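Local coordinates for protein sulfhydryl oxidase 1 (Homo sapiens, PDB 3LLK) that uses a bound flavin adenine dinucleotide to oxidise thiols to disulfides, probably passing the electrons on to molecular oxygen, at residues V43-K46 against K47-V51. Residues are numbered along the deposited sequence; the frame is centred on the assembly and turned at random.
Sequences VALK and KFVAV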
ATOM      1  N   VAL A  43      -5.416 -16.416   6.263  1.00 28.21           N
ATOM      2  CA  VAL A  43      -6.405 -15.494   6.816  1.00 28.71           C
ATOM      3  C   VAL A  43      -6.000 -14.058   6.440  1.00 28.75           C
ATOM      4  O   VAL A  43      -6.830 -13.257   6.014  1.00 27.84           O
ATOM      5  CB  VAL A  43      -6.482 -15.608   8.365  1.00 29.99           C
ATOM      6  CG1 VAL A  43      -7.493 -14.583   8.924  1.00 28.01           C
ATOM      7  CG2 VAL A  43      -6.897 -17.029   8.762  1.00 27.57           C
ATOM      8  N   ALA A  44      -4.717 -13.749   6.589  1.00 26.77           N
ATOM      9  CA  ALA A  44      -4.209 -12.422   6.265  1.00 27.30           C
ATOM     10  C   ALA A  44      -4.448 -12.104   4.786  1.00 27.17           C
ATOM     11  O   ALA A  44      -4.835 -10.986   4.440  1.00 28.07           O
ATOM     12  CB  ALA A  44      -2.710 -12.331   6.603  1.00 25.45           C
ATOM     13  N   LEU A  45      -4.229 -13.092   3.919  1.00 27.96           N
ATOM     14  CA  LEU A  45      -4.430 -12.908   2.486  1.00 27.08           C
ATOM     15  C   LEU A  45      -5.895 -12.601   2.184  1.00 27.30           C
ATOM     16  O   LEU A  45      -6.197 -11.697   1.404  1.00 25.92           O
ATOM     17  CB  LEU A  45      -4.000 -14.157   1.717  1.00 26.49           C
ATOM     18  CG  LEU A  45      -4.273 -14.180   0.210  1.00 27.57           C
ATOM     19  CD1 LEU A  45      -3.700 -12.936  -0.449  1.00 28.96           C
ATOM     20  CD2 LEU A  45      -3.647 -15.420  -0.406  1.00 27.78           C
ATOM     21  N   LYS A  46      -6.800 -13.352   2.809  1.00 26.32           N
ATOM     22  CA  LYS A  46      -8.226 -13.165   2.595  1.00 26.73           C
ATOM     23  C   LYS A  46      -8.710 -11.812   3.103  1.00 26.88           C
ATOM     24  O   LYS A  46      -9.570 -11.189   2.486  1.00 27.98           O
ATOM     25  CB  LYS A  46      -9.023 -14.288   3.272  1.00 29.83           C
ATOM     26  CG  LYS A  46      -8.776 -15.668   2.678  1.00 31.34           C
ATOM     27  CD  LYS A  46      -9.646 -16.727   3.352  1.00 35.85           C
ATOM     28  CE  LYS A  46      -9.441 -18.100   2.721  1.00 36.75           C
ATOM     29  NZ  LYS A  46     -10.329 -19.129   3.333  1.00 38.87           N
ATOM     30  N   LYS A  47      -8.160 -11.354   4.222  1.00 27.10           N
ATOM     31  CA  LYS A  47      -8.572 -10.068   4.772  1.00 27.43           C
ATOM     32  C   LYS A  47      -8.064  -8.934   3.890  1.00 25.51           C
ATOM     33  O   LYS A  47      -8.763  -7.942   3.693  1.00 24.48           O
ATOM     34  CB  LYS A  47      -8.049  -9.895   6.203  1.00 29.38           C
ATOM     35  CG  LYS A  47      -8.816 -10.709   7.237  1.00 36.68           C
ATOM     36  CD  LYS A  47      -8.282 -10.507   8.642  1.00 39.04           C
ATOM     37  CE  LYS A  47      -9.077 -11.333   9.652  1.00 43.93           C
ATOM     38  NZ  LYS A  47      -8.462 -11.332  11.016  1.00 43.82           N
ATOM     39  N   PHE A  48      -6.849  -9.081   3.362  1.00 23.26           N
ATOM     40  CA  PHE A  48      -6.278  -8.045   2.503  1.00 23.55           C
ATOM     41  C   PHE A  48      -6.998  -7.991   1.152  1.00 23.19           C
ATOM     42  O   PHE A  48      -7.257  -6.911   0.634  1.00 21.05           O
ATOM     43  CB  PHE A  48      -4.775  -8.286   2.285  1.00 23.20           C
ATOM     44  CG  PHE A  48      -4.074  -7.150   1.594  1.00 24.01           C
ATOM     45  CD1 PHE A  48      -3.852  -5.944   2.256  1.00 22.89           C
ATOM     46  CD2 PHE A  48      -3.644  -7.280   0.275  1.00 21.95           C
ATOM     47  CE1 PHE A  48      -3.209  -4.882   1.613  1.00 23.86           C
ATOM     48  CE2 PHE A  48      -3.001  -6.226  -0.372  1.00 21.15           C
ATOM     49  CZ  PHE A  48      -2.784  -5.025   0.298  1.00 20.79           C
ATOM     50  N   VAL A  49      -7.313  -9.155   0.584  1.00 22.43           N
ATOM     51  CA  VAL A  49      -8.016  -9.198  -0.697  1.00 22.91           C
ATOM     52  C   VAL A  49      -9.419  -8.619  -0.513  1.00 23.19           C
ATOM     53  O   VAL A  49      -9.925  -7.943  -1.403  1.00 21.69           O
ATOM     54  CB  VAL A  49      -8.103 -10.645  -1.264  1.00 22.41           C
ATOM     55  CG1 VAL A  49      -9.026 -10.695  -2.457  1.00 23.28           C
ATOM     56  CG2 VAL A  49      -6.720 -11.111  -1.686  1.00 23.18           C
ATOM     57  N   ALA A  50     -10.036  -8.882   0.642  1.00 23.14           N
ATOM     58  CA  ALA A  50     -11.361  -8.343   0.934  1.00 24.12           C
ATOM     59  C   ALA A  50     -11.244  -6.822   0.935  1.00 24.37           C
ATOM     60  O   ALA A  50     -12.110  -6.123   0.406  1.00 27.17           O
ATOM     61  CB  ALA A  50     -11.860  -8.831   2.299  1.00 23.66           C
ATOM     62  N   VAL A  51     -10.169  -6.313   1.531  1.00 24.48           N
ATOM     63  CA  VAL A  51      -9.931  -4.869   1.582  1.00 24.51           C
ATOM     64  C   VAL A  51      -9.727  -4.304   0.171  1.00 24.77           C
ATOM     65  O   VAL A  51     -10.275  -3.252  -0.170  1.00 21.49           O
ATOM     66  CB  VAL A  51      -8.708  -4.536   2.476  1.00 25.77           C
ATOM     67  CG1 VAL A  51      -8.279  -3.094   2.282  1.00 24.43           C
ATOM     68  CG2 VAL A  51      -9.066  -4.764   3.942  1.00 26.70           C
TER
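Leu45 O accepts the amide of Val49 at 2.9 Å from Val49 N, with an N-H...O angle of 161°, and a methyl of Val49 rests against the same oxygen. Val49 CG2, placed beside the donating backbone N, lies 3.2 Å from Leu45 O, an apolar neighbour to an oxygen already used by the backbone. That methyl also reaches Leu45 CD1 at 3.7 Å. The two side chains run alongside each other in the same direction: Leu45 has CG anti to its backbone N (chi1 174°), and the second torsion then swings CD1 toward the valine methyl, although the first side-chain bond heads away. Two residues earlier, the amide of Lys47 is bound by Val43 O, 2.9 Å from Lys47 N and close to the line of the carbonyl. Here, too, the side chains travel together. With CG beside its backbone N and the chain extended beyond it, Lys47 runs back along Val43, with Lys47 CE 3.7 Å from Val43 CG1. The regular i to i+4 spacing of these bonds, repeated by Phe48 N to Ala44 O and Ala50 N to Lys46 O (3.0 Å each), is that of an alpha-helix, within helix 39-55 of the FAD-dependent sulfhydryl oxidase family region. Its faces differ in burial. Lys47 is exposed, whereas Leu45 touches Phe161 of helix 150-161 and Val49 packs on Asn70 and Leu73 of helix 60-75. The Phe48 ring meets Tyr157 with planes at about 30° and also touches Phe126 and Leu129 of helix 118-134; its side chain lies about 10 Å from the bound flavin cofactor. Lys46 NZ makes a weak hydrogen bond to Gln76 O, beyond the end of helix 60-75.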